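PDB 4FEK: putative diflavin flavoprotein A 5, which probably passes electrons from NADH to oxygen, reducing it to water, the present chain being the N-terminal metallo-beta-lactamase-like part of a longer diflavin protein. Local coordinates for residues Tyr199-Asn202 against Cys203-Pro207; Thr243-Tyr246 against Ala247-Lys251; Pro233-Arg236 against Thr237-Ile240; Leu85-Ser89 against Pro90-Pro94. All blocks are in the same frame, centred on the assembly; numbering follows the deposited sequence.

Overall arrangement
Along the chain the order is contact 4, contact 1, contact 3, contact 2. Contact 4 lies in the loop after strand 80-84 and runs into helix 93-102. Contact 1 sits on helix 194-205. Contact 3 lies in the loop after strand 226-229 and enters helix 239-258, and contact 2 follows on that helix. Contacts 1 and 2 have centres 11 Å apart and touch, which packs the two helices together on one flank of the metallo-beta-lactamase fold. Contacts 2 and 3 have centres 15 Å apart and adjoin in sequence, contact 3 being the turn that leads into the helix. Contact 4 stands alone, its centre 20 to 27 Å from the others, and holds a phosphate.

Contact 1 (Tyr199-Asn202 against Cys203-Pro207); sequences YYFN and CLMAP
The ring of Tyr199 lies face-on to the sulfur of Cys203. SG stands 3.6 Å from the centroid of the Tyr199 ring, 22° off its normal, and leans toward the CE2-CZ side. This is a Cys sulfur-aromatic contact one helical turn long. Tyr200 and Leu204 repeat the pattern with a methyl group. Leu204 CD1 sits over one face of the Tyr200 ring, 3.7 Å from its centroid, in a CH-pi contact. Phe201 receives Met205, a selenomethionine, at about a right angle. Here CB, not the selenium end, covers the ring, 3.9 Å from the Phe201 centroid. All three aromatic rings swing beside their own carbonyl carbon (chi1 near 180°), which turns them along the helix to the residue one turn on. The residues belong to the C-terminal part of helix 194-205 of the metallo-beta-lactamase fold, where a wider pi-type turn appears. Phe201 O therefore takes two N-H groups. Met205 N and Ala206 N each lie 2.8 Å from Phe201 O and reach it from opposite faces of the carbonyl plane. Ala206 CB approaches the ring as well, 3.8 Å from Phe201 CE1. The buried side faces helix 239-258, where Tyr200 touches Tyr246 and Ala206 touches Gln253. The hydroxyls of Tyr199 and Tyr200 hydrogen-bond to the backbone oxygens of Ile33 and Lys174, respectively.

Contact 2 (Thr243-Tyr246 against Ala247-Lys251); sequences TQAY and ADWSK
Trp249 folds back over Ala245, the residue one turn earlier. Ala245 CB sits over one face of the six-membered ring, 3.7 Å from its centroid and 12° off the normal. The indole gets there because CG stands beside the backbone N of Trp249 (chi1 -63°). Its flat side also covers Ala245 O, which lies 3.1 Å from Trp249 CG. That same oxygen accepts a short, nearly straight bond from Trp249 N at 2.7 Å. Tyr246 meets Trp249 obliquely, with CD1 3.8 Å from Trp249 CZ3. These residues lie on helix 239-258 of the metallo-beta-lactamase fold. Trp249 packs against Phe201 and Arg198 of helix 194-205, while Tyr246 and Ser250 touch Val212 of helix 209-219. Ser250 is buried, and its hydroxyl turns back to the helix itself. Ser250 OG donates to Tyr246 O at 2.7 Å. Ser250 N reaches Tyr246 O at 2.9 Å from the opposite face of the carbonyl plane, so this one oxygen satisfies both donors. The other side of the helix is looser and richer in charge. The exposed Lys251 bends at its tip to bring NZ 2.8 Å from Asp248 OD1, a salt bridge within one turn. NZ approaches on the anti side of the carboxylate and somewhat out of its plane. The exposed chain of Gln244 bends toward the same carboxylate, with Gln244 CG 3.8 Å from Asp248 OD2.

Contact 3 (Pro233-Arg236 against Thr237-Ile240); sequences PLVR and TSLI
Arg236 to Leu239 form a type I beta turn, closed by a bond of 3.2 Å from Leu239 N to Arg236 O, with the donor well above the carbonyl plane. The turn leads straight into helix 239-258. Val235 packs against the turn through one methyl group. Val235 CG1 lies 3.3 Å from Ser238 OG and 3.5 Å from Leu239 N. It also comes within 4.1 Å of Leu239 CB. With CG1 set opposite the backbone N (chi1 -176°), this methyl lies beside the carbonyl carbon, on the way to Ser238 and Leu239. Leu239 CB in turn sits 3.2 Å from Arg236 O, and its side chain continues to Tyr227 of strand 226-229. Ser238 holds the N-cap position, but its hydroxyl makes no capping bond. OG stands between the backbone N and the carbonyl carbon (chi1 84°) and bonds instead to Asp187 OD2. The other oxygen of Asp187 accepts from Arg236 N. The guanidinium of Arg236 leaves the turn to make a cation-pi contact with Phe186. One carboxylate thus ties two points of the turn together. Its negative charge beside the start of the helix probably interacts favourably with the helix dipole.

Contact 4 (Leu85-Ser89 against Pro90-Pro94); sequences LGHFS and PNRIP. With PO4 (phosphate ion), chain E.
His87 and Arg92 meet at the phosphate, in the loop between strand 80-84 and helix 93-102 of the metallo-beta-lactamase fold. Iron-binding flavodiiron relatives carry the HxExDH motif in such a loop; here it reads HFSPNR and surrounds a phosphate, probably from the crystallisation liquor. Hydrogen bonds to that ion dominate. Arg92 grips it with two nitrogens of its guanidinium: NE to O1 of the phosphate at 2.8 Å, almost straight at 176°, and NH2 to O4 at 3.0 Å. Ser89 OG and His87 NE2 share O3 of the phosphate, at 2.7 and 3.0 Å. Asn91 ND2 gives O2 a further bond of 2.9 Å. Lys174 also bonds to the ion. In the second shell, Asp173 holds His87 ND1 and Pro58 O holds Arg92 NH1, which fixes how both groups are turned. Between the flat groups there is a crossing at 86°, with His87 CE1 over a face of the guanidinium. The Arg92 chain bends at chi2 (-103°) to bring its end back to the ion. One backbone bond, Arg92 N to Ser89 O at 3.0 Å, closes the first turn of the 3-10 segment 90-92. Apolar packing lies apart from the ion. Phe88, which also touches Leu118 of helix 112-121, meets Ile93 obliquely, and Ile93 CD1 comes 3.5 Å from Phe88 CZ.

Contact 1 (Tyr199-Asn202 against Cys203-Pro207)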
loop_
_atom_site.group_PDB
_atom_site.type_symbol
_atom_site.label_atom_id
_atom_site.label_comp_id
_atom_site.label_asym_id
_atom_site.label_seq_id
_atom_site.Cartn_x
_atom_site.Cartn_y
_atom_site.Cartn_z
ATOM N N TYR A 199 -5.039 13.509 11.192
ATOM C CA TYR A 199 -5.078 14.464 10.095
ATOM C C TYR A 199 -5.202 13.731 8.758
ATOM O O TYR A 199 -5.917 14.158 7.850
ATOM C CB TYR A 199 -3.820 15.350 10.124
ATOM C CG TYR A 199 -3.845 16.430 9.071
ATOM C CD1 TYR A 199 -4.768 17.472 9.150
ATOM C CD2 TYR A 199 -2.965 16.401 7.983
ATOM C CE1 TYR A 199 -4.812 18.462 8.190
ATOM C CE2 TYR A 199 -2.999 17.391 7.009
ATOM C CZ TYR A 199 -3.931 18.423 7.119
ATOM O OH TYR A 199 -3.997 19.413 6.164
ATOM N N TYR A 200 -4.492 12.609 8.650
ATOM C CA TYR A 200 -4.525 11.785 7.455
ATOM C C TYR A 200 -5.943 11.260 7.222
ATOM O O TYR A 200 -6.450 11.335 6.103
ATOM C CB TYR A 200 -3.517 10.641 7.606
ATOM C CG TYR A 200 -3.369 9.727 6.411
ATOM C CD1 TYR A 200 -4.263 8.685 6.216
ATOM C CD2 TYR A 200 -2.296 9.870 5.508
ATOM C CE1 TYR A 200 -4.130 7.804 5.175
ATOM C CE2 TYR A 200 -2.144 8.963 4.426
ATOM C CZ TYR A 200 -3.066 7.945 4.278
ATOM O OH TYR A 200 -2.976 7.054 3.234
ATOM N N PHE A 201 -6.569 10.735 8.272
ATOM C CA PHE A 201 -7.953 10.278 8.188
ATOM C C PHE A 201 -8.871 11.417 7.684
ATOM O O PHE A 201 -9.644 11.233 6.751
ATOM C CB PHE A 201 -8.452 9.794 9.540
ATOM C CG PHE A 201 -9.879 9.299 9.518
ATOM C CD1 PHE A 201 -10.951 10.188 9.675
ATOM C CD2 PHE A 201 -10.150 7.945 9.345
ATOM C CE1 PHE A 201 -12.250 9.740 9.635
ATOM C CE2 PHE A 201 -11.455 7.480 9.314
ATOM C CZ PHE A 201 -12.507 8.368 9.470
ATOM N N ASN A 202 -8.772 12.575 8.321
ATOM C CA ASN A 202 -9.587 13.724 7.956
ATOM C C ASN A 202 -9.373 14.235 6.539
ATOM O O ASN A 202 -10.329 14.694 5.903
ATOM C CB ASN A 202 -9.421 14.841 8.982
ATOM C CG ASN A 202 -10.080 14.494 10.318
ATOM O OD1 ASN A 202 -11.078 13.786 10.350
ATOM N ND2 ASN A 202 -9.520 14.991 11.415
ATOM N N CYS A 203 -8.131 14.150 6.047
ATOM C CA CYS A 203 -7.819 14.563 4.686
ATOM C C CYS A 203 -8.319 13.564 3.660
ATOM O O CYS A 203 -8.971 13.953 2.690
ATOM C CB CYS A 203 -6.299 14.738 4.469
ATOM S SG CYS A 203 -5.641 16.182 5.206
ATOM N N LEU A 204 -8.019 12.284 3.882
ATOM C CA LEU A 204 -8.175 11.256 2.845
ATOM C C LEU A 204 -9.268 10.189 3.053
ATOM O O LEU A 204 -9.702 9.555 2.092
ATOM C CB LEU A 204 -6.854 10.516 2.700
ATOM C CG LEU A 204 -5.648 11.350 2.285
ATOM C CD1 LEU A 204 -4.406 10.474 2.229
ATOM C CD2 LEU A 204 -5.907 11.989 0.919
HETATM N N MSE A 205 -9.662 9.945 4.296
HETATM C CA MSE A 205 -10.615 8.868 4.596
HETATM C C MSE A 205 -12.008 9.408 4.874
HETATM O O MSE A 205 -13.010 8.818 4.449
HETATM C CB MSE A 205 -10.191 8.074 5.840
HETATM C CG MSE A 205 -8.796 7.399 5.728
HETATM SE SE MSE A 205 -8.835 5.865 4.529
HETATM C CE MSE A 205 -9.821 4.592 5.603
ATOM N N ALA A 206 -12.054 10.513 5.614
ATOM C CA ALA A 206 -13.308 11.038 6.154
ATOM C C ALA A 206 -14.439 11.219 5.124
ATOM O O ALA A 206 -15.588 10.863 5.412
ATOM C CB ALA A 206 -13.065 12.341 6.944
ATOM N N PRO A 207 -14.133 11.735 3.923
ATOM C CA PRO A 207 -15.250 11.886 2.975
ATOM C C PRO A 207 -15.888 10.563 2.539
ATOM O O PRO A 207 -16.958 10.564 1.935
ATOM C CB PRO A 207 -14.592 12.548 1.756
ATOM C CG PRO A 207 -13.352 13.200 2.293
ATOM C CD PRO A 207 -12.872 12.286 3.372
#

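Contact 2 (Thr243-Tyr246 against Ala247-Lys251)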
loop_
_atom_site.group_PDB
_atom_site.type_symbol
_atom_site.label_atom_id
_atom_site.label_comp_id
_atom_site.label_asym_id
_atom_site.label_seq_id
_atom_site.Cartn_x
_atom_site.Cartn_y
_atom_site.Cartn_z
ATOM N N THR A 243 -7.277 1.162 14.850
ATOM C CA THR A 243 -8.429 0.543 14.235
ATOM C C THR A 243 -9.697 1.025 14.970
ATOM O O THR A 243 -10.705 1.352 14.334
ATOM C CB THR A 243 -8.327 -0.985 14.306
ATOM O OG1 THR A 243 -7.106 -1.417 13.687
ATOM C CG2 THR A 243 -9.496 -1.642 13.608
ATOM N N GLN A 244 -9.631 1.084 16.301
ATOM C CA GLN A 244 -10.763 1.591 17.079
ATOM C C GLN A 244 -11.021 3.062 16.750
ATOM O O GLN A 244 -12.171 3.484 16.595
ATOM C CB GLN A 244 -10.527 1.432 18.573
ATOM C CG GLN A 244 -11.701 1.936 19.403
ATOM C CD GLN A 244 -13.028 1.276 19.021
ATOM O OE1 GLN A 244 -13.984 1.952 18.609
ATOM N NE2 GLN A 244 -13.094 -0.046 19.163
ATOM N N ALA A 245 -9.945 3.839 16.643
ATOM C CA ALA A 245 -10.048 5.247 16.264
ATOM C C ALA A 245 -10.700 5.458 14.899
ATOM O O ALA A 245 -11.566 6.325 14.762
ATOM C CB ALA A 245 -8.689 5.930 16.325
ATOM N N TYR A 246 -10.284 4.685 13.891
ATOM C CA TYR A 246 -10.923 4.736 12.569
ATOM C C TYR A 246 -12.435 4.484 12.653
ATOM O O TYR A 246 -13.240 5.144 11.978
ATOM C CB TYR A 246 -10.272 3.746 11.589
ATOM C CG TYR A 246 -9.235 4.394 10.681
ATOM C CD1 TYR A 246 -8.162 5.109 11.215
ATOM C CD2 TYR A 246 -9.314 4.272 9.303
ATOM C CE1 TYR A 246 -7.216 5.717 10.383
ATOM C CE2 TYR A 246 -8.352 4.863 8.467
ATOM C CZ TYR A 246 -7.320 5.580 9.013
ATOM O OH TYR A 246 -6.407 6.180 8.173
ATOM N N ALA A 247 -12.809 3.511 13.465
ATOM C CA ALA A 247 -14.210 3.218 13.704
ATOM C C ALA A 247 -14.913 4.412 14.360
ATOM O O ALA A 247 -15.988 4.832 13.909
ATOM C CB ALA A 247 -14.339 1.968 14.572
ATOM N N ASP A 248 -14.308 4.974 15.406
ATOM C CA ASP A 248 -14.931 6.113 16.091
ATOM C C ASP A 248 -15.007 7.352 15.194
ATOM O O ASP A 248 -16.047 7.998 15.108
ATOM C CB ASP A 248 -14.205 6.464 17.389
ATOM C CG ASP A 248 -14.227 5.332 18.403
ATOM O OD1 ASP A 248 -15.104 4.445 18.302
ATOM O OD2 ASP A 248 -13.345 5.332 19.292
ATOM N N TRP A 249 -13.895 7.679 14.541
ATOM C CA TRP A 249 -13.842 8.801 13.615
ATOM C C TRP A 249 -14.855 8.636 12.474
ATOM O O TRP A 249 -15.485 9.604 12.061
ATOM C CB TRP A 249 -12.427 8.973 13.043
ATOM C CG TRP A 249 -11.362 9.304 14.072
ATOM C CD1 TRP A 249 -11.542 9.903 15.286
ATOM C CD2 TRP A 249 -9.960 9.045 13.957
ATOM N NE1 TRP A 249 -10.336 10.029 15.933
ATOM C CE2 TRP A 249 -9.348 9.515 15.131
ATOM C CE3 TRP A 249 -9.157 8.474 12.956
ATOM C CZ2 TRP A 249 -7.972 9.421 15.345
ATOM C CZ3 TRP A 249 -7.786 8.376 13.171
ATOM C CH2 TRP A 249 -7.210 8.848 14.351
ATOM N N SER A 250 -15.016 7.415 11.970
ATOM C CA SER A 250 -15.983 7.167 10.893
ATOM C C SER A 250 -17.436 7.394 11.323
ATOM O O SER A 250 -18.206 8.017 10.595
ATOM C CB SER A 250 -15.830 5.763 10.320
ATOM O OG SER A 250 -14.589 5.647 9.639
ATOM N N LYS A 251 -17.826 6.884 12.483
ATOM C CA LYS A 251 -19.210 7.099 12.890
ATOM C C LYS A 251 -19.489 8.577 13.166
ATOM O O LYS A 251 -20.559 9.061 12.839
ATOM C CB LYS A 251 -19.662 6.165 14.030
ATOM C CG LYS A 251 -18.931 6.274 15.351
ATOM C CD LYS A 251 -19.722 5.518 16.432
ATOM C CE LYS A 251 -18.931 5.316 17.711
ATOM N NZ LYS A 251 -17.757 4.412 17.479
#

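Contact 3 (Pro233-Arg236 against Thr237-Ile240)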
loop_
_atom_site.group_PDB
_atom_site.type_symbol
_atom_site.label_atom_id
_atom_site.label_comp_id
_atom_site.label_asym_id
_atom_site.label_seq_id
_atom_site.Cartn_x
_atom_site.Cartn_y
_atom_site.Cartn_z
ATOM N N PRO A 233 5.003 5.429 9.127
ATOM C CA PRO A 233 5.408 4.283 9.947
ATOM C C PRO A 233 4.431 3.119 9.840
ATOM O O PRO A 233 3.208 3.301 9.740
ATOM C CB PRO A 233 5.418 4.841 11.378
ATOM C CG PRO A 233 4.620 6.102 11.315
ATOM C CD PRO A 233 4.659 6.623 9.919
ATOM N N LEU A 234 4.989 1.915 9.855
ATOM C CA LEU A 234 4.212 0.689 9.825
ATOM C C LEU A 234 3.497 0.565 11.164
ATOM O O LEU A 234 4.073 0.839 12.212
ATOM C CB LEU A 234 5.126 -0.516 9.543
ATOM C CG LEU A 234 5.619 -0.719 8.087
ATOM C CD1 LEU A 234 6.154 0.526 7.425
ATOM C CD2 LEU A 234 6.670 -1.808 8.014
ATOM N N VAL A 235 2.229 0.187 11.129
ATOM C CA VAL A 235 1.428 0.205 12.335
ATOM C C VAL A 235 1.434 -1.144 13.017
ATOM O O VAL A 235 0.809 -2.087 12.563
ATOM C CB VAL A 235 -0.004 0.676 12.066
ATOM C CG1 VAL A 235 -0.775 0.782 13.396
ATOM C CG2 VAL A 235 0.032 2.046 11.357
ATOM N N ARG A 236 2.165 -1.207 14.124
ATOM C CA ARG A 236 2.384 -2.443 14.848
ATOM C C ARG A 236 1.672 -2.372 16.193
ATOM O O ARG A 236 0.558 -2.865 16.341
ATOM C CB ARG A 236 3.893 -2.664 15.027
ATOM C CG ARG A 236 4.272 -3.994 15.663
ATOM C CD ARG A 236 5.741 -4.301 15.359
ATOM N NE ARG A 236 6.631 -3.344 16.011
ATOM C CZ ARG A 236 7.958 -3.376 15.898
ATOM N NH1 ARG A 236 8.533 -4.299 15.143
ATOM N NH2 ARG A 236 8.703 -2.480 16.530
ATOM N N THR A 237 2.310 -1.739 17.170
ATOM C CA THR A 237 1.764 -1.702 18.516
ATOM C C THR A 237 0.501 -0.861 18.594
ATOM O O THR A 237 -0.383 -1.147 19.392
ATOM C CB THR A 237 2.820 -1.237 19.546
ATOM O OG1 THR A 237 3.968 -2.086 19.447
ATOM C CG2 THR A 237 2.269 -1.340 20.967
ATOM N N SER A 238 0.381 0.145 17.729
ATOM C CA SER A 238 -0.781 1.030 17.787
ATOM C C SER A 238 -1.941 0.543 16.916
ATOM O O SER A 238 -2.933 1.238 16.766
ATOM C CB SER A 238 -0.408 2.480 17.432
ATOM O OG SER A 238 -0.412 2.686 16.029
ATOM N N LEU A 239 -1.809 -0.665 16.373
ATOM C CA LEU A 239 -2.773 -1.238 15.426
ATOM C C LEU A 239 -4.206 -1.279 15.960
ATOM O O LEU A 239 -5.138 -0.824 15.301
ATOM C CB LEU A 239 -2.322 -2.661 15.071
ATOM C CG LEU A 239 -2.981 -3.474 13.955
ATOM C CD1 LEU A 239 -1.989 -4.511 13.436
ATOM C CD2 LEU A 239 -4.257 -4.160 14.442
ATOM N N ILE A 240 -4.384 -1.862 17.138
ATOM C CA ILE A 240 -5.726 -2.036 17.681
ATOM C C ILE A 240 -6.345 -0.687 18.038
ATOM O O ILE A 240 -7.508 -0.424 17.718
ATOM C CB ILE A 240 -5.742 -3.029 18.884
ATOM C CG1 ILE A 240 -5.376 -4.440 18.391
ATOM C CG2 ILE A 240 -7.107 -3.029 19.558
ATOM C CD1 ILE A 240 -4.918 -5.409 19.486
#

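Contact 4 (Leu85-Ser89 against Pro90-Pro94)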
loop_
_atom_site.group_PDB
_atom_site.type_symbol
_atom_site.label_atom_id
_atom_site.label_comp_id
_atom_site.label_asym_id
_atom_site.label_seq_id
_atom_site.Cartn_x
_atom_site.Cartn_y
_atom_site.Cartn_z
ATOM N N LEU A 85 -1.001 -4.439 -6.641
ATOM C CA LEU A 85 -1.419 -3.040 -6.556
ATOM C C LEU A 85 -2.534 -2.861 -5.542
ATOM O O LEU A 85 -3.593 -3.501 -5.651
ATOM C CB LEU A 85 -1.927 -2.575 -7.913
ATOM C CG LEU A 85 -0.966 -2.737 -9.086
ATOM C CD1 LEU A 85 -1.550 -2.040 -10.290
ATOM C CD2 LEU A 85 0.376 -2.144 -8.702
ATOM N N GLY A 86 -2.335 -1.960 -4.584
ATOM C CA GLY A 86 -3.377 -1.699 -3.599
ATOM C C GLY A 86 -4.462 -0.772 -4.155
ATOM O O GLY A 86 -5.518 -0.611 -3.549
ATOM N N HIS A 87 -4.168 -0.124 -5.277
ATOM C CA HIS A 87 -5.120 0.742 -6.001
ATOM C C HIS A 87 -4.444 1.154 -7.297
ATOM O O HIS A 87 -3.285 0.794 -7.511
ATOM C CB HIS A 87 -5.486 1.991 -5.185
ATOM C CG HIS A 87 -4.398 3.013 -5.118
ATOM N ND1 HIS A 87 -3.360 2.939 -4.218
ATOM C CD2 HIS A 87 -4.188 4.138 -5.844
ATOM C CE1 HIS A 87 -2.551 3.968 -4.393
ATOM N NE2 HIS A 87 -3.041 4.717 -5.366
ATOM N N PHE A 88 -5.149 1.901 -8.154
ATOM C CA PHE A 88 -4.566 2.392 -9.407
ATOM C C PHE A 88 -4.500 3.925 -9.495
ATOM O O PHE A 88 -5.501 4.598 -9.320
ATOM C CB PHE A 88 -5.337 1.868 -10.623
ATOM C CG PHE A 88 -4.744 2.304 -11.937
ATOM C CD1 PHE A 88 -3.757 1.551 -12.545
ATOM C CD2 PHE A 88 -5.156 3.481 -12.548
ATOM C CE1 PHE A 88 -3.190 1.954 -13.751
ATOM C CE2 PHE A 88 -4.591 3.894 -13.749
ATOM C CZ PHE A 88 -3.612 3.128 -14.350
ATOM N N SER A 89 -3.323 4.464 -9.807
ATOM C CA SER A 89 -3.193 5.893 -10.093
ATOM C C SER A 89 -2.253 6.092 -11.271
ATOM O O SER A 89 -1.207 5.442 -11.347
ATOM C CB SER A 89 -2.653 6.661 -8.882
ATOM O OG SER A 89 -3.676 6.866 -7.915
ATOM N N PRO A 90 -2.625 6.989 -12.186
ATOM C CA PRO A 90 -1.826 7.259 -13.383
ATOM C C PRO A 90 -0.422 7.764 -13.063
ATOM O O PRO A 90 0.476 7.549 -13.874
ATOM C CB PRO A 90 -2.652 8.309 -14.145
ATOM C CG PRO A 90 -3.694 8.773 -13.199
ATOM C CD PRO A 90 -3.927 7.678 -12.216
ATOM N N ASN A 91 -0.197 8.386 -11.906
ATOM C CA ASN A 91 1.167 8.833 -11.628
ATOM C C ASN A 91 2.119 7.682 -11.229
ATOM O O ASN A 91 3.300 7.900 -10.974
ATOM C CB ASN A 91 1.190 9.974 -10.615
ATOM C CG ASN A 91 0.564 9.580 -9.302
ATOM O OD1 ASN A 91 0.240 8.409 -9.094
ATOM N ND2 ASN A 91 0.388 10.551 -8.402
ATOM N N ARG A 92 1.601 6.455 -11.191
ATOM C CA ARG A 92 2.446 5.285 -10.961
ATOM C C ARG A 92 2.848 4.622 -12.275
ATOM O O ARG A 92 3.708 3.742 -12.284
ATOM C CB ARG A 92 1.720 4.258 -10.109
ATOM C CG ARG A 92 1.049 4.852 -8.879
ATOM C CD ARG A 92 1.848 4.575 -7.640
ATOM N NE ARG A 92 1.244 5.181 -6.450
ATOM C CZ ARG A 92 1.368 4.695 -5.224
ATOM N NH1 ARG A 92 2.059 3.573 -5.022
ATOM N NH2 ARG A 92 0.796 5.322 -4.202
ATOM N N ILE A 93 2.203 5.022 -13.367
ATOM C CA ILE A 93 2.457 4.393 -14.666
ATOM C C ILE A 93 3.945 4.383 -15.060
ATOM O O ILE A 93 4.452 3.345 -15.490
ATOM C CB ILE A 93 1.591 4.989 -15.796
ATOM C CG1 ILE A 93 0.111 4.747 -15.513
ATOM C CG2 ILE A 93 2.000 4.401 -17.156
ATOM C CD1 ILE A 93 -0.218 3.295 -15.313
ATOM N N PRO A 94 4.651 5.530 -14.916
ATOM C CA PRO A 94 6.078 5.481 -15.277
ATOM C C PRO A 94 6.877 4.444 -14.474
ATOM O O PRO A 94 7.767 3.791 -15.019
ATOM C CB PRO A 94 6.566 6.901 -14.975
ATOM C CG PRO A 94 5.322 7.759 -15.163
ATOM C CD PRO A 94 4.188 6.914 -14.662
HETATM P P PO4 E . -1.083 8.263 -5.631
HETATM O O1 PO4 E . -0.232 7.506 -6.657
HETATM O O2 PO4 E . -1.107 9.695 -6.051
HETATM O O3 PO4 E . -2.457 7.660 -5.700
HETATM O O4 PO4 E . -0.427 8.113 -4.279
#